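Local coordinates for protein ORF48 (Lactococcus phage TP901-1, PDB 3UH8) that probably serves, through an N-terminal BppU-type domain of immunoglobulin fold, as a structural component of the baseplate with which the phage adheres to its host, at residues Gly47-Phe52 / Val70-Lys75; Ser65-Val70 / Val82-Ala87. All blocks are in the same frame, centred on the assembly; numbering follows the deposited sequence.

Contact 1. Residues Gly47-Phe52 / Val70-Lys75; sequences GLQPFF and VSFDAK
Phe72 lays one ring face over Pro50 and carries most of what 70-75 gives to this contact, packing against Pro50, Gln49 and the backbone of Leu48. Taken along 70-75, the chain first runs through Ser71, whose backbone is hydrogen-bonded to Lys80 and not to 47-52. Next comes Phe72. Its ring stem lies between the backbone N and the carbonyl carbon (chi1 58°), which lifts the ring from the strand toward Pro50. Pro50 CD stands 3.6 Å from the centroid of the Phe72 ring and only 9° off the ring normal, a CH-pi contact almost exactly over the centre. Pro50 CG lies beside it, 3.8 Å from Phe72 CG, so one flank of the proline ring spans from the middle of the aromatic ring back to its root.

The far end of the same ring meets Gln49. Its OE1 is 3.4 Å from both CE2 and CZ of Phe72, approaching obliquely, with the amide plane nearly perpendicular to the aromatic one (84°). A bend in the middle of the glutamine chain brings the amide back, although the side chain leaves the backbone on the other side. Gln49 NE2 fixes the amide's rotation: it is bonded to Val69 O and only weakly to Pro50 O. Leu48 adds its carbonyl, O lying 3.8 Å from Phe72 CE1. Further on, Ala74 turns its CB toward 47-52 while packing on Phe45.

No hydrogen bond joins the two segments; the backbones have parted where the 49-54/65-73 hairpin opens. Pro50 also touches Val69, Leu79 of strand 78-82 and Phe100 of strand 92-103, while Phe72 rests on Phe45 and Leu79, at the place where strand 65-73 exchanges strand 49-54 for strand 78-82 as its partner.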
ATOM      1  N   GLY A  47      15.914  -4.918   4.421  1.00 35.53           N
ATOM      2  CA  GLY A  47      15.966  -6.356   4.208  1.00 35.22           C
ATOM      3  C   GLY A  47      14.598  -6.976   4.001  1.00 38.55           C
ATOM      4  O   GLY A  47      14.490  -8.199   3.883  1.00 38.30           O
ATOM      5  N   LEU A  48      13.539  -6.138   3.961  1.00 34.42           N
ATOM      6  CA  LEU A  48      12.161  -6.578   3.749  1.00 33.78           C
ATOM      7  C   LEU A  48      11.576  -5.978   2.480  1.00 36.54           C
ATOM      8  O   LEU A  48      11.883  -4.835   2.124  1.00 36.63           O
ATOM      9  CB  LEU A  48      11.252  -6.274   4.958  1.00 33.66           C
ATOM     10  CG  LEU A  48      11.608  -6.920   6.308  1.00 37.98           C
ATOM     11  CD1 LEU A  48      10.713  -6.398   7.407  1.00 38.13           C
ATOM     12  CD2 LEU A  48      11.504  -8.431   6.255  1.00 40.00           C
ATOM     13  N   GLN A  49      10.727  -6.761   1.803  1.00 31.62           N
ATOM     14  CA  GLN A  49      10.057  -6.398   0.561  1.00 30.55           C
ATOM     15  C   GLN A  49       8.586  -6.043   0.827  1.00 32.80           C
ATOM     16  O   GLN A  49       7.854  -6.873   1.374  1.00 32.18           O
ATOM     17  CB  GLN A  49      10.190  -7.556  -0.448  1.00 31.77           C
ATOM     18  CG  GLN A  49       9.342  -7.457  -1.719  1.00 42.37           C
ATOM     19  CD  GLN A  49       9.766  -6.354  -2.645  1.00 56.82           C
ATOM     20  OE1 GLN A  49      10.956  -6.074  -2.820  1.00 50.71           O
ATOM     21  NE2 GLN A  49       8.791  -5.711  -3.269  1.00 47.45           N
ATOM     22  N   PRO A  50       8.132  -4.821   0.459  1.00 28.39           N
ATOM     23  CA  PRO A  50       6.720  -4.473   0.684  1.00 27.64           C
ATOM     24  C   PRO A  50       5.784  -5.087  -0.352  1.00 30.66           C
ATOM     25  O   PRO A  50       6.138  -5.209  -1.525  1.00 29.93           O
ATOM     26  CB  PRO A  50       6.704  -2.944   0.634  1.00 29.40           C
ATOM     27  CG  PRO A  50       7.944  -2.546  -0.075  1.00 34.10           C
ATOM     28  CD  PRO A  50       8.867  -3.719  -0.197  1.00 29.76           C
ATOM     29  N   PHE A  51       4.587  -5.479   0.095  1.00 26.92           N
ATOM     30  CA  PHE A  51       3.565  -6.083  -0.751  1.00 26.46           C
ATOM     31  C   PHE A  51       2.236  -5.368  -0.606  1.00 30.05           C
ATOM     32  O   PHE A  51       1.806  -5.082   0.513  1.00 29.65           O
ATOM     33  CB  PHE A  51       3.402  -7.576  -0.422  1.00 28.11           C
ATOM     34  CG  PHE A  51       4.443  -8.470  -1.049  1.00 29.54           C
ATOM     35  CD1 PHE A  51       4.210  -9.080  -2.275  1.00 32.36           C
ATOM     36  CD2 PHE A  51       5.656  -8.702  -0.417  1.00 31.72           C
ATOM     37  CE1 PHE A  51       5.176  -9.907  -2.856  1.00 33.37           C
ATOM     38  CE2 PHE A  51       6.615  -9.541  -0.993  1.00 34.42           C
ATOM     39  CZ  PHE A  51       6.373 -10.127  -2.214  1.00 32.37           C
ATOM     40  N   PHE A  52       1.588  -5.075  -1.739  1.00 26.50           N
ATOM     41  CA  PHE A  52       0.277  -4.440  -1.756  1.00 26.16           C
ATOM     42  C   PHE A  52      -0.765  -5.549  -1.670  1.00 30.95           C
ATOM     43  O   PHE A  52      -0.882  -6.359  -2.593  1.00 30.21           O
ATOM     44  CB  PHE A  52       0.088  -3.578  -3.021  1.00 27.65           C
ATOM     45  CG  PHE A  52      -1.312  -3.038  -3.210  1.00 28.95           C
ATOM     46  CD1 PHE A  52      -1.742  -1.913  -2.515  1.00 31.58           C
ATOM     47  CD2 PHE A  52      -2.205  -3.660  -4.075  1.00 30.77           C
ATOM     48  CE1 PHE A  52      -3.037  -1.419  -2.686  1.00 32.45           C
ATOM     49  CE2 PHE A  52      -3.496  -3.157  -4.253  1.00 33.48           C
ATOM     50  CZ  PHE A  52      -3.906  -2.042  -3.556  1.00 31.59           C
ATOM     51  N   VAL A  70       7.189  -2.124  -6.440  1.00 24.95           N
ATOM     52  CA  VAL A  70       8.421  -1.938  -7.210  1.00 24.73           C
ATOM     53  C   VAL A  70       9.423  -0.992  -6.535  1.00 28.28           C
ATOM     54  O   VAL A  70      10.533  -1.425  -6.239  1.00 27.88           O
ATOM     55  CB  VAL A  70       8.167  -1.611  -8.713  1.00 29.06           C
ATOM     56  CG1 VAL A  70       9.473  -1.572  -9.509  1.00 28.87           C
ATOM     57  CG2 VAL A  70       7.198  -2.609  -9.340  1.00 28.90           C
ATOM     58  N   SER A  71       9.039   0.272  -6.279  1.00 24.85           N
ATOM     59  CA  SER A  71       9.933   1.275  -5.686  1.00 24.48           C
ATOM     60  C   SER A  71       9.683   1.533  -4.203  1.00 28.14           C
ATOM     61  O   SER A  71       8.536   1.719  -3.790  1.00 27.64           O
ATOM     62  CB  SER A  71       9.870   2.580  -6.471  1.00 27.91           C
ATOM     63  OG  SER A  71      10.089   2.349  -7.853  1.00 37.50           O
ATOM     64  N   PHE A  72      10.773   1.558  -3.410  1.00 24.60           N
ATOM     65  CA  PHE A  72      10.735   1.793  -1.964  1.00 24.34           C
ATOM     66  C   PHE A  72      12.075   2.231  -1.390  1.00 29.00           C
ATOM     67  O   PHE A  72      13.130   1.802  -1.856  1.00 29.01           O
ATOM     68  CB  PHE A  72      10.199   0.562  -1.193  1.00 25.87           C
ATOM     69  CG  PHE A  72      10.965  -0.729  -1.377  1.00 27.03           C
ATOM     70  CD1 PHE A  72      11.918  -1.128  -0.448  1.00 29.76           C
ATOM     71  CD2 PHE A  72      10.716  -1.556  -2.467  1.00 28.82           C
ATOM     72  CE1 PHE A  72      12.621  -2.327  -0.615  1.00 30.39           C
ATOM     73  CE2 PHE A  72      11.425  -2.748  -2.636  1.00 31.69           C
ATOM     74  CZ  PHE A  72      12.366  -3.130  -1.707  1.00 29.58           C
ATOM     75  N   ASP A  73      12.015   3.078  -0.358  1.00 26.13           N
ATOM     76  CA  ASP A  73      13.163   3.548   0.404  1.00 26.28           C
ATOM     77  C   ASP A  73      12.938   2.991   1.813  1.00 30.51           C
ATOM     78  O   ASP A  73      12.263   3.618   2.633  1.00 30.07           O
ATOM     79  CB  ASP A  73      13.246   5.091   0.382  1.00 28.10           C
ATOM     80  CG  ASP A  73      14.421   5.735   1.108  1.00 39.11           C
ATOM     81  OD1 ASP A  73      15.231   4.997   1.714  1.00 39.71           O
ATOM     82  OD2 ASP A  73      14.530   6.978   1.067  1.00 45.60           O
ATOM     83  N   ALA A  74      13.446   1.764   2.047  1.00 27.44           N
ATOM     84  CA  ALA A  74      13.323   1.019   3.307  1.00 27.65           C
ATOM     85  C   ALA A  74      13.888   1.774   4.513  1.00 32.48           C
ATOM     86  O   ALA A  74      13.308   1.704   5.599  1.00 32.19           O
ATOM     87  CB  ALA A  74      13.985  -0.346   3.174  1.00 28.37           C
ATOM     88  N   LYS A  75      14.996   2.518   4.309  1.00 29.67           N
ATOM     89  CA  LYS A  75      15.670   3.322   5.329  1.00 29.64           C
ATOM     90  C   LYS A  75      14.801   4.485   5.829  1.00 33.05           C
ATOM     91  O   LYS A  75      14.673   4.663   7.041  1.00 32.43           O
ATOM     92  CB  LYS A  75      17.020   3.836   4.804  1.00 32.51           C
TER

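Contact 2. Residues Ser65-Val70 / Val82-Ala87; sequences SEESVV and VASDNA
Glu67 and Ser84 make the direct hydrogen bond of this contact: Ser84 OG donates to Glu67 OE2 at 2.7 Å. The hydroxyl meets the syn side of OE2, 16° out of the carboxylate plane, and sits close to both oxygens, with Glu67 OE1 2.9 Å from Ser84 OG. Glu67 reaches it because CG is anti to the carbonyl carbon (chi1 -63°) and the chain beyond is extended, which carries the carboxylate straight across from the strand. OE1 is hydrogen-bonded to the hydroxyl of Tyr81, which is also hydrogen-bonded to Ser84 OG, so carboxylate, serine and tyrosine form one small polar cluster.

Ser84 has a second role, as N-cap of the short, weakly bonded helix 85-89. Its OG accepts from Ala87 N at 3.2 Å, with an N-H...O angle of 156°, closing the first turn. Within this immunoglobulin-fold domain the helix lies in the connection between strands 78-82 and 92-103, and the cap is tied through Glu67 to strand 65-73. The amino end of this short helix may slightly favour the negative charge of the carboxylate.

Asn86, exposed, packs on Ser65 without a hydrogen bond. Its amide swings over the serine, ND2 lying 3.6 Å from Ser65 CB and OD1 3.6 Å from Ser65 OG, too long a separation to count as a bond. Asn86 CB also brushes Glu67 OE2 at 3.8 Å.

A water makes the remaining bridge, at the other end of the segments. It accepts from Val70 N at 3.3 Å and from Val82 N at 3.2 Å, joining the amides of these two valines next to the part of strands 65-73 and 78-82 where the backbones pair directly.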
ATOM      1  N   SER A  65      -5.927  -9.915  -3.284  1.00 35.41           N
ATOM      2  CA  SER A  65      -4.936  -9.734  -4.349  1.00 34.77           C
ATOM      3  C   SER A  65      -3.615  -9.184  -3.810  1.00 36.44           C
ATOM      4  O   SER A  65      -3.596  -8.114  -3.202  1.00 36.15           O
ATOM      5  CB  SER A  65      -5.480  -8.853  -5.474  1.00 38.70           C
ATOM      6  OG  SER A  65      -6.821  -8.437  -5.274  1.00 48.32           O
ATOM      7  N   GLU A  66      -2.520  -9.929  -4.039  1.00 31.22           N
ATOM      8  CA  GLU A  66      -1.180  -9.553  -3.591  1.00 30.02           C
ATOM      9  C   GLU A  66      -0.293  -9.176  -4.755  1.00 31.55           C
ATOM     10  O   GLU A  66      -0.200  -9.922  -5.732  1.00 31.14           O
ATOM     11  CB  GLU A  66      -0.515 -10.666  -2.789  1.00 31.33           C
ATOM     12  CG  GLU A  66      -1.124 -10.882  -1.419  1.00 41.43           C
ATOM     13  CD  GLU A  66      -0.505 -12.023  -0.634  1.00 60.31           C
ATOM     14  OE1 GLU A  66      -0.823 -12.160   0.569  1.00 52.71           O
ATOM     15  OE2 GLU A  66       0.307 -12.780  -1.212  1.00 53.87           O
ATOM     16  N   GLU A  67       0.376  -8.024  -4.637  1.00 26.60           N
ATOM     17  CA  GLU A  67       1.281  -7.501  -5.659  1.00 25.61           C
ATOM     18  C   GLU A  67       2.521  -6.924  -5.003  1.00 28.83           C
ATOM     19  O   GLU A  67       2.409  -6.160  -4.041  1.00 27.88           O
ATOM     20  CB  GLU A  67       0.589  -6.411  -6.485  1.00 26.67           C
ATOM     21  CG  GLU A  67      -0.619  -6.875  -7.283  1.00 35.01           C
ATOM     22  CD  GLU A  67      -1.541  -5.765  -7.745  1.00 43.29           C
ATOM     23  OE1 GLU A  67      -1.112  -4.589  -7.743  1.00 28.07           O
ATOM     24  OE2 GLU A  67      -2.695  -6.073  -8.118  1.00 34.42           O
ATOM     25  N   SER A  68       3.704  -7.276  -5.530  1.00 25.33           N
ATOM     26  CA  SER A  68       4.973  -6.761  -5.021  1.00 25.13           C
ATOM     27  C   SER A  68       5.140  -5.299  -5.425  1.00 29.03           C
ATOM     28  O   SER A  68       4.896  -4.950  -6.585  1.00 28.74           O
ATOM     29  CB  SER A  68       6.141  -7.601  -5.531  1.00 28.35           C
ATOM     30  OG  SER A  68       6.388  -7.398  -6.912  1.00 36.72           O
ATOM     31  N   VAL A  69       5.515  -4.447  -4.458  1.00 25.23           N
ATOM     32  CA  VAL A  69       5.744  -3.013  -4.663  1.00 25.02           C
ATOM     33  C   VAL A  69       7.126  -2.857  -5.316  1.00 28.23           C
ATOM     34  O   VAL A  69       8.106  -3.425  -4.826  1.00 27.13           O
ATOM     35  CB  VAL A  69       5.589  -2.214  -3.336  1.00 29.03           C
ATOM     36  CG1 VAL A  69       6.012  -0.754  -3.494  1.00 28.77           C
ATOM     37  CG2 VAL A  69       4.160  -2.299  -2.805  1.00 28.94           C
ATOM     38  N   VAL A  70       7.189  -2.124  -6.440  1.00 24.95           N
ATOM     39  CA  VAL A  70       8.421  -1.938  -7.210  1.00 24.73           C
ATOM     40  C   VAL A  70       9.423  -0.992  -6.535  1.00 28.28           C
ATOM     41  O   VAL A  70      10.533  -1.425  -6.239  1.00 27.88           O
ATOM     42  CB  VAL A  70       8.167  -1.611  -8.713  1.00 29.06           C
ATOM     43  CG1 VAL A  70       9.473  -1.572  -9.509  1.00 28.87           C
ATOM     44  CG2 VAL A  70       7.198  -2.609  -9.340  1.00 28.90           C
ATOM     45  N   VAL A  82       2.312   1.526  -7.760  1.00 15.47           N
ATOM     46  CA  VAL A  82       1.581   1.919  -8.970  1.00 15.56           C
ATOM     47  C   VAL A  82       0.292   1.099  -9.021  1.00 19.67           C
ATOM     48  O   VAL A  82       0.356  -0.134  -9.052  1.00 18.87           O
ATOM     49  CB  VAL A  82       2.441   1.781 -10.260  1.00 19.69           C
ATOM     50  CG1 VAL A  82       1.631   2.123 -11.514  1.00 19.56           C
ATOM     51  CG2 VAL A  82       3.694   2.651 -10.183  1.00 19.51           C
ATOM     52  N   ALA A  83      -0.872   1.782  -8.986  1.00 16.80           N
ATOM     53  CA  ALA A  83      -2.189   1.141  -9.012  1.00 16.87           C
ATOM     54  C   ALA A  83      -2.360   0.269 -10.249  1.00 21.12           C
ATOM     55  O   ALA A  83      -2.282   0.759 -11.379  1.00 20.11           O
ATOM     56  CB  ALA A  83      -3.299   2.182  -8.929  1.00 17.52           C
ATOM     57  N   SER A  84      -2.523  -1.043 -10.017  1.00 18.85           N
ATOM     58  CA  SER A  84      -2.726  -2.050 -11.058  1.00 19.09           C
ATOM     59  C   SER A  84      -4.170  -1.969 -11.547  1.00 24.32           C
ATOM     60  O   SER A  84      -4.983  -1.273 -10.936  1.00 24.60           O
ATOM     61  CB  SER A  84      -2.455  -3.442 -10.494  1.00 22.51           C
ATOM     62  OG  SER A  84      -3.361  -3.766  -9.450  1.00 29.31           O
ATOM     63  N   ASP A  85      -4.503  -2.706 -12.621  1.00 21.42           N
ATOM     64  CA  ASP A  85      -5.871  -2.764 -13.134  1.00 21.53           C
ATOM     65  C   ASP A  85      -6.798  -3.408 -12.089  1.00 25.78           C
ATOM     66  O   ASP A  85      -7.959  -3.019 -11.987  1.00 25.69           O
ATOM     67  CB  ASP A  85      -5.928  -3.516 -14.476  1.00 23.33           C
ATOM     68  CG  ASP A  85      -5.332  -2.766 -15.657  1.00 32.73           C
ATOM     69  OD1 ASP A  85      -5.283  -1.513 -15.609  1.00 32.68           O
ATOM     70  OD2 ASP A  85      -4.953  -3.427 -16.648  1.00 39.94           O
ATOM     71  N   ASN A  86      -6.256  -4.349 -11.279  1.00 22.14           N
ATOM     72  CA  ASN A  86      -6.969  -5.041 -10.202  1.00 22.38           C
ATOM     73  C   ASN A  86      -7.319  -4.068  -9.073  1.00 26.58           C
ATOM     74  O   ASN A  86      -8.440  -4.107  -8.558  1.00 26.10           O
ATOM     75  CB  ASN A  86      -6.128  -6.203  -9.659  1.00 23.97           C
ATOM     76  CG  ASN A  86      -6.904  -7.295  -8.951  1.00 51.85           C
ATOM     77  OD1 ASN A  86      -7.981  -7.081  -8.379  1.00 48.71           O
ATOM     78  ND2 ASN A  86      -6.351  -8.499  -8.954  1.00 44.38           N
ATOM     79  N   ALA A  87      -6.370  -3.183  -8.709  1.00 22.92           N
ATOM     80  CA  ALA A  87      -6.556  -2.168  -7.672  1.00 22.87           C
ATOM     81  C   ALA A  87      -7.579  -1.091  -8.068  1.00 27.20           C
ATOM     82  O   ALA A  87      -8.164  -0.459  -7.190  1.00 27.07           O
ATOM     83  CB  ALA A  87      -5.224  -1.522  -7.331  1.00 23.63           C
TER
HETATM   84  O   HOH W   1       4.316  -0.998  -7.535  1.00 21.43           O

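Contacts 1 and 2 have centres about 13 Å apart and share Val70, in the short break of strand 65-73. Contact 1 uses the part of that strand beyond Val70, contact 2 the part before it, and their segments alternate along the chain. Segments 47-52 and 65-70 also meet directly: Phe52 N lies 2.7 Å from Glu67 O, a probable backbone hydrogen bond, and Phe51 CE1 packs 3.7 Å from Ser68 CB. Glu67 thus pairs with strand 49-54 through its backbone while its side chain serves the helix cap. Neither contact involves a ligand; contact 1 packs two strands of the sheet together, and contact 2 ties strand 65-73 to the helix after strand 78-82.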